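Local coordinates for 3,6-diketocamphane 1,6-monooxygenase (Pseudomonas putida, PDB 4UWM), which oxidises the diketone (1S,4S)-bornane-2,5-dione to a lactone with FMNH2 and molecular oxygen, a Baeyer-Villiger step in the bacterial breakdown of (-)-camphor, at residues F23-A33 / L60-I71; P324-F335 / E368-P376. One frame throughout, in Å; residues are numbered along the deposited sequence. Where two conformers were deposited one is given.

Contact 1. Residues F23-A33 / L60-I71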
# COMPACT_ATOMS: atom_id res chain seq x y z
N PHE A 23 10.45 8.46 -0.22
CA PHE A 23 10.24 7.08 0.26
C PHE A 23 11.48 6.57 1.00
O PHE A 23 11.38 6.04 2.12
CB PHE A 23 9.81 6.18 -0.91
CG PHE A 23 9.03 4.95 -0.49
CD1 PHE A 23 7.73 5.07 -0.02
CD2 PHE A 23 9.60 3.67 -0.60
CE1 PHE A 23 7.00 3.94 0.33
CE2 PHE A 23 8.89 2.54 -0.24
CZ PHE A 23 7.58 2.68 0.24
N ASP A 24 12.66 6.80 0.42
CA ASP A 24 13.94 6.46 1.05
C ASP A 24 14.13 7.14 2.41
O ASP A 24 14.47 6.48 3.40
CB ASP A 24 15.11 6.79 0.09
CG ASP A 24 16.43 6.12 0.50
OD1 ASP A 24 16.43 5.00 1.06
OD2 ASP A 24 17.48 6.74 0.25
N TRP A 25 13.86 8.44 2.47
CA TRP A 25 13.93 9.19 3.72
C TRP A 25 12.96 8.65 4.80
O TRP A 25 13.32 8.52 5.99
CB TRP A 25 13.68 10.69 3.44
CG TRP A 25 13.69 11.61 4.69
CD1 TRP A 25 12.79 12.60 4.99
CD2 TRP A 25 14.68 11.66 5.72
NE1 TRP A 25 13.14 13.22 6.17
CE2 TRP A 25 14.29 12.66 6.63
CE3 TRP A 25 15.85 10.93 5.98
CZ2 TRP A 25 15.06 12.98 7.78
CZ3 TRP A 25 16.60 11.24 7.13
CH2 TRP A 25 16.19 12.25 8.01
N GLY A 26 11.74 8.34 4.38
CA GLY A 26 10.78 7.71 5.30
C GLY A 26 11.27 6.41 5.91
O GLY A 26 11.15 6.23 7.13
N ILE A 27 11.81 5.52 5.09
CA ILE A 27 12.31 4.22 5.57
C ILE A 27 13.52 4.42 6.50
O ILE A 27 13.57 3.85 7.60
CB ILE A 27 12.66 3.24 4.42
CG1 ILE A 27 11.41 2.85 3.60
CG2 ILE A 27 13.33 1.96 4.97
CD1 ILE A 27 11.73 2.16 2.27
N LYS A 28 14.49 5.25 6.06
CA LYS A 28 15.65 5.56 6.90
C LYS A 28 15.22 6.18 8.23
O LYS A 28 15.80 5.86 9.28
CB LYS A 28 16.66 6.43 6.13
CG LYS A 28 17.37 5.64 5.03
CD LYS A 28 18.24 6.48 4.11
CE LYS A 28 18.93 5.59 3.08
NZ LYS A 28 19.61 6.36 2.00
N SER A 29 14.19 7.01 8.19
CA SER A 29 13.64 7.65 9.38
C SER A 29 13.02 6.61 10.31
O SER A 29 13.26 6.66 11.52
CB SER A 29 12.59 8.70 9.01
OG SER A 29 13.20 9.92 8.57
N ALA A 30 12.26 5.66 9.76
CA ALA A 30 11.62 4.62 10.58
C ALA A 30 12.67 3.74 11.29
O ALA A 30 12.54 3.46 12.48
CB ALA A 30 10.70 3.76 9.71
N VAL A 31 13.68 3.30 10.54
CA VAL A 31 14.78 2.49 11.09
C VAL A 31 15.53 3.24 12.22
O VAL A 31 15.73 2.68 13.30
CB VAL A 31 15.77 2.02 9.99
CG1 VAL A 31 16.97 1.30 10.58
CG2 VAL A 31 15.06 1.11 9.00
N GLN A 32 15.88 4.50 12.00
CA GLN A 32 16.66 5.25 12.99
C GLN A 32 15.82 5.49 14.25
O GLN A 32 16.33 5.37 15.36
CB GLN A 32 17.18 6.57 12.41
CG GLN A 32 18.18 7.33 13.28
CD GLN A 32 17.53 8.19 14.36
OE1 GLN A 32 16.36 8.60 14.27
NE2 GLN A 32 18.29 8.49 15.40
N ALA A 33 14.53 5.82 14.07
CA ALA A 33 13.66 6.06 15.22
C ALA A 33 13.51 4.79 16.05
O ALA A 33 13.59 4.84 17.29
CB ALA A 33 12.30 6.62 14.79
N LEU A 60 4.66 3.07 2.89
CA LEU A 60 5.87 3.33 3.65
C LEU A 60 5.90 2.46 4.91
O LEU A 60 6.93 1.88 5.25
CB LEU A 60 5.94 4.81 4.02
CG LEU A 60 7.09 5.26 4.93
CD1 LEU A 60 8.44 4.80 4.37
CD2 LEU A 60 7.02 6.76 5.11
N ILE A 61 4.75 2.35 5.58
CA ILE A 61 4.64 1.48 6.76
C ILE A 61 5.01 0.03 6.40
O ILE A 61 5.82 -0.61 7.08
CB ILE A 61 3.23 1.52 7.37
CG1 ILE A 61 2.91 2.90 7.94
CG2 ILE A 61 3.09 0.43 8.44
CD1 ILE A 61 1.46 3.14 8.38
N ALA A 62 4.42 -0.47 5.31
CA ALA A 62 4.73 -1.81 4.83
C ALA A 62 6.22 -2.00 4.48
O ALA A 62 6.82 -3.05 4.79
CB ALA A 62 3.85 -2.16 3.63
N ALA A 63 6.81 -0.99 3.84
CA ALA A 63 8.24 -1.04 3.49
C ALA A 63 9.19 -1.02 4.70
O ALA A 63 10.29 -1.54 4.62
CB ALA A 63 8.60 0.08 2.52
N ALA A 64 8.77 -0.39 5.79
CA ALA A 64 9.56 -0.30 7.01
C ALA A 64 9.26 -1.42 8.01
O ALA A 64 9.98 -1.55 9.01
CB ALA A 64 9.34 1.07 7.67
N ALA A 65 8.21 -2.21 7.75
CA ALA A 65 7.70 -3.19 8.71
C ALA A 65 8.74 -4.24 9.15
O ALA A 65 8.95 -4.43 10.35
CB ALA A 65 6.44 -3.88 8.17
N LEU A 66 9.37 -4.90 8.19
CA LEU A 66 10.29 -5.97 8.53
C LEU A 66 11.70 -5.41 8.78
O LEU A 66 12.60 -6.17 9.04
CB LEU A 66 10.31 -7.09 7.47
CG LEU A 66 8.96 -7.77 7.10
CD1 LEU A 66 9.14 -9.04 6.29
CD2 LEU A 66 8.10 -8.08 8.32
N GLN A 67 11.85 -4.09 8.71
CA GLN A 67 13.15 -3.45 8.94
C GLN A 67 13.25 -2.87 10.34
O GLN A 67 14.25 -2.26 10.70
CB GLN A 67 13.41 -2.34 7.91
CG GLN A 67 13.53 -2.84 6.48
CD GLN A 67 14.09 -1.80 5.53
OE1 GLN A 67 15.10 -1.14 5.83
NE2 GLN A 67 13.46 -1.66 4.37
N THR A 68 12.22 -3.08 11.14
CA THR A 68 12.15 -2.50 12.47
C THR A 68 11.67 -3.58 13.41
O THR A 68 11.05 -4.57 12.96
CB THR A 68 11.18 -1.30 12.51
OG1 THR A 68 9.91 -1.69 11.98
CG2 THR A 68 11.71 -0.11 11.69
N LYS A 69 11.91 -3.38 14.71
CA LYS A 69 11.61 -4.38 15.74
C LYS A 69 10.50 -3.95 16.70
O LYS A 69 9.60 -4.72 16.99
CB LYS A 69 12.88 -4.74 16.53
CG LYS A 69 13.72 -5.85 15.92
CD LYS A 69 15.10 -5.38 15.48
CE LYS A 69 15.14 -4.94 14.02
NZ LYS A 69 16.53 -4.65 13.59
N ASN A 70 10.58 -2.72 17.20
CA ASN A 70 9.67 -2.28 18.24
C ASN A 70 8.73 -1.16 17.93
O ASN A 70 7.66 -1.08 18.52
CB ASN A 70 10.47 -1.87 19.49
CG ASN A 70 11.45 -2.94 19.93
OD1 ASN A 70 11.08 -4.09 20.14
ND2 ASN A 70 12.70 -2.57 20.03
N ILE A 71 9.14 -0.23 17.07
CA ILE A 71 8.36 0.97 16.84
C ILE A 71 6.97 0.58 16.31
O ILE A 71 6.84 -0.41 15.58
CB ILE A 71 9.11 1.95 15.88
CG1 ILE A 71 8.55 3.36 15.97
CG2 ILE A 71 9.21 1.37 14.46
CD1 ILE A 71 9.51 4.42 15.44

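Contact 2. Residues P324-F335 / E368-P376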
# COMPACT_ATOMS: atom_id res chain seq x y z
N PRO A 324 19.60 19.28 26.14
CA PRO A 324 18.74 18.34 26.85
C PRO A 324 18.08 18.90 28.10
O PRO A 324 16.89 18.66 28.32
CB PRO A 324 19.70 17.19 27.19
CG PRO A 324 20.64 17.18 26.03
CD PRO A 324 20.82 18.62 25.62
N ASP A 325 18.83 19.65 28.91
CA ASP A 325 18.28 20.24 30.14
C ASP A 325 17.27 21.35 29.84
O ASP A 325 16.19 21.37 30.43
CB ASP A 325 19.39 20.75 31.07
CG ASP A 325 20.18 19.63 31.73
OD1 ASP A 325 19.57 18.61 32.12
OD2 ASP A 325 21.41 19.76 31.86
N THR A 326 17.62 22.26 28.93
CA THR A 326 16.71 23.34 28.51
C THR A 326 15.36 22.79 27.98
O THR A 326 14.29 23.30 28.33
CB THR A 326 17.36 24.20 27.42
OG1 THR A 326 18.60 24.70 27.91
CG2 THR A 326 16.46 25.36 27.02
N VAL A 327 15.43 21.75 27.16
CA VAL A 327 14.22 21.13 26.62
C VAL A 327 13.43 20.43 27.73
O VAL A 327 12.20 20.57 27.79
CB VAL A 327 14.53 20.22 25.41
CG1 VAL A 327 13.30 19.40 25.00
CG2 VAL A 327 15.00 21.07 24.24
N THR A 328 14.13 19.71 28.61
CA THR A 328 13.50 19.05 29.75
C THR A 328 12.73 20.04 30.63
O THR A 328 11.59 19.79 31.04
CB THR A 328 14.52 18.26 30.60
OG1 THR A 328 15.23 17.34 29.76
CG2 THR A 328 13.82 17.49 31.72
N GLU A 329 13.36 21.18 30.91
CA GLU A 329 12.72 22.20 31.74
C GLU A 329 11.53 22.83 31.03
O GLU A 329 10.49 23.03 31.65
CB GLU A 329 13.73 23.26 32.18
CG GLU A 329 14.62 22.80 33.34
CD GLU A 329 15.72 23.78 33.68
OE1 GLU A 329 15.52 25.01 33.52
OE2 GLU A 329 16.80 23.33 34.11
N LYS A 330 11.69 23.10 29.73
CA LYS A 330 10.59 23.62 28.90
C LYS A 330 9.37 22.69 28.88
O LYS A 330 8.23 23.16 28.89
CB LYS A 330 11.07 23.92 27.49
CG LYS A 330 11.59 25.32 27.29
CD LYS A 330 12.43 25.42 26.03
CE LYS A 330 12.71 26.86 25.65
NZ LYS A 330 13.75 26.92 24.59
N ILE A 331 9.61 21.38 28.87
CA ILE A 331 8.51 20.41 28.89
C ILE A 331 7.82 20.42 30.26
O ILE A 331 6.59 20.40 30.34
CB ILE A 331 8.96 18.98 28.46
CG1 ILE A 331 9.47 18.99 27.01
CG2 ILE A 331 7.81 17.98 28.60
CD1 ILE A 331 10.10 17.69 26.55
N ASN A 332 8.63 20.48 31.32
CA ASN A 332 8.11 20.57 32.69
C ASN A 332 7.18 21.76 32.92
O ASN A 332 6.09 21.60 33.48
CB ASN A 332 9.26 20.57 33.70
CG ASN A 332 9.96 19.23 33.79
OD1 ASN A 332 9.31 18.20 33.96
ND2 ASN A 332 11.28 19.25 33.69
N ALA A 333 7.60 22.94 32.45
CA ALA A 333 6.76 24.13 32.47
C ALA A 333 5.41 23.90 31.79
O ALA A 333 4.37 24.28 32.32
CB ALA A 333 7.49 25.32 31.84
N LEU A 334 5.43 23.26 30.61
CA LEU A 334 4.18 22.94 29.91
C LEU A 334 3.33 21.97 30.69
O LEU A 334 2.11 22.15 30.77
CB LEU A 334 4.46 22.39 28.51
CG LEU A 334 4.93 23.40 27.48
CD1 LEU A 334 5.65 22.68 26.35
CD2 LEU A 334 3.76 24.22 26.97
N PHE A 335 3.97 20.96 31.26
CA PHE A 335 3.29 19.95 32.08
C PHE A 335 2.62 20.55 33.30
O PHE A 335 1.48 20.21 33.61
CB PHE A 335 4.26 18.84 32.49
CG PHE A 335 4.27 17.65 31.55
CD1 PHE A 335 4.46 17.82 30.18
CD2 PHE A 335 4.10 16.36 32.04
CE1 PHE A 335 4.47 16.73 29.33
CE2 PHE A 335 4.12 15.27 31.19
CZ PHE A 335 4.31 15.46 29.83
N GLU A 368 17.66 11.00 26.56
CA GLU A 368 18.07 11.94 27.61
C GLU A 368 16.97 12.87 28.10
O GLU A 368 16.98 13.28 29.26
CB GLU A 368 19.28 12.76 27.16
CG GLU A 368 20.58 11.97 27.04
CD GLU A 368 21.81 12.86 26.96
OE1 GLU A 368 21.78 14.00 27.48
OE2 GLU A 368 22.83 12.41 26.38
N VAL A 369 16.03 13.22 27.23
CA VAL A 369 14.98 14.16 27.64
C VAL A 369 13.74 13.45 28.17
O VAL A 369 13.36 13.61 29.34
CB VAL A 369 14.62 15.17 26.52
CG1 VAL A 369 13.45 16.05 26.95
CG2 VAL A 369 15.81 16.04 26.15
N ALA A 370 13.11 12.64 27.31
CA ALA A 370 11.81 12.07 27.64
C ALA A 370 11.79 11.12 28.84
O ALA A 370 10.82 11.13 29.60
CB ALA A 370 11.17 11.42 26.41
N PRO A 371 12.84 10.29 29.02
CA PRO A 371 12.84 9.42 30.21
C PRO A 371 12.71 10.17 31.54
O PRO A 371 12.26 9.60 32.53
CB PRO A 371 14.20 8.73 30.13
CG PRO A 371 14.49 8.67 28.67
CD PRO A 371 14.00 10.00 28.16
N LYS A 372 13.08 11.45 31.55
CA LYS A 372 13.02 12.26 32.76
C LYS A 372 11.65 12.86 33.01
O LYS A 372 11.33 13.21 34.14
CB LYS A 372 14.09 13.37 32.74
CG LYS A 372 15.32 13.04 33.57
CD LYS A 372 16.40 12.34 32.76
CE LYS A 372 17.53 13.30 32.41
NZ LYS A 372 18.51 12.69 31.47
N ILE A 373 10.84 12.99 31.97
CA ILE A 373 9.50 13.55 32.11
C ILE A 373 8.51 12.46 32.48
O ILE A 373 8.21 11.58 31.67
CB ILE A 373 9.02 14.30 30.84
CG1 ILE A 373 10.08 15.30 30.34
CG2 ILE A 373 7.67 14.96 31.08
CD1 ILE A 373 10.20 16.58 31.14
N LEU A 374 8.01 12.50 33.72
CA LEU A 374 7.03 11.52 34.19
C LEU A 374 5.63 12.10 34.09
O LEU A 374 5.45 13.32 34.14
CB LEU A 374 7.33 11.08 35.63
CG LEU A 374 8.69 10.45 35.97
CD1 LEU A 374 8.85 10.34 37.48
CD2 LEU A 374 8.90 9.10 35.31
N LEU A 375 4.63 11.24 33.96
CA LEU A 375 3.25 11.71 33.84
C LEU A 375 2.47 11.62 35.16
O LEU A 375 2.26 10.52 35.68
CB LEU A 375 2.51 10.97 32.73
CG LEU A 375 1.54 11.81 31.88
CD1 LEU A 375 1.02 10.94 30.76
CD2 LEU A 375 0.37 12.39 32.67
N PRO A 376 2.04 12.78 35.70
CA PRO A 376 1.17 12.82 36.88
C PRO A 376 -0.22 12.30 36.56
O PRO A 376 -0.94 11.86 37.46
CB PRO A 376 1.11 14.32 37.22
CG PRO A 376 2.28 14.93 36.53
CD PRO A 376 2.44 14.14 35.27
O HOH W 1 17.25 16.09 30.77

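Contact 1. Residues F23-A33 / L60-I71
The forked end of Leu-60 straddles the bare backbone at Gly-26, with CD1 3.5 Å from the backbone N of Ile-27 and CD2 beside CA of Gly-26. That hollow exists because Gly-26 lacks a side chain: a beta carbon there would clash with CD2 of Leu-60. CG of Leu-60 stands anti to the backbone N (chi1 175°), which swings the branched end across to helix 19-35, where it slides past Ile-27 in the opposite direction. Next to this bump, the far end of the Phe-23 ring meets the other helix, its CE1 3.6 Å from CA of Leu-60 and its CZ 3.6 Å from CB of Ala-63. CB of Ala-63 is a small bump touched by both this ring and CD1 of Ile-27. One turn on, small meets small: CB of Ala-30 lies 3.6 Å from CB of Ala-64.

Past the helix end, the side chain of Gln-67, in the conformer described, crosses Ile-27 at about a right angle, with OE1 near CG2 of Ile-27. Thr-68 turns its OG1 back to O of Ala-64 (3.0 Å), a carbonyl also bonded by N of Gln-67 from the opposite face, and its CG2 rests on O of Ala-30. CD1 of Ile-71 finally packs against CB of Ala-33 (3.6 Å). No hydrogen bond spans the two segments. The axes of helices 23-33 and 60-65 cross at -50°, packing neighbouring outer helices of the TIM barrel of the luciferase family, each preceding the next parallel strand, 40-43 or 72-79.

Contact 2. Residues P324-F335 / E368-P376
Pro-324, at the start of its helix, sets its carbonyl O 3.6 Å from CG2 of Val-369, while its ring lies alongside Glu-368 in the conformer described. Val-327 adds CG1 against CG1 of Val-369, the two side chains crossing at about a right angle. Thr-328 forms another wall of the hole, with Pro-324, Val-327 and Ile-331, that takes Val-369 as a knob. With OG1 beside its own backbone N (chi1 -55°), Thr-328 bonds O of Pro-324 at 2.6 Å and accepts from a water that also donates to O of Glu-368. A valine here would probably leave that water without its Thr-328 mate, breaking the bridge between the segments. Ile-331 touches Val-369 through CD1 and, through CG2, CD1 of Ile-373. That same Ile-373 methyl sits against OD1 of Asn-332. At Phe-335, CG2 of Ile-373 lies over one ring face, 3.8 Å from the centroid and 20° off the normal, a CH-pi contact. Across the segments the grip is largely apolar, with no direct hydrogen bond; the polar link is a single water near the Pro-324 end, so shape complementarity and partial exclusion of solvent probably do most of the holding.

In the fold
Contacts 1 and 2 follow one another along the chain, with centres about 27 Å apart and nearest atoms about 11 Å apart, so they do not touch. Both join parts of the outer layer around the parallel barrel, contact 1 early in the chain and contact 2 at its end; helix 356-369, which leads into 368-376, also meets Gln-32 of helix 19-35. Contact 1 is nearer the flavin: the side chain of Leu-60 is about 13 Å from the bound FMN and about 9 Å from that of Ser-44, which binds it. It also adjoins the second subunit, where Phe-23 packs on Ile-98 of that subunit. Contact 2 lies away from the annotated sites and meets no other chain.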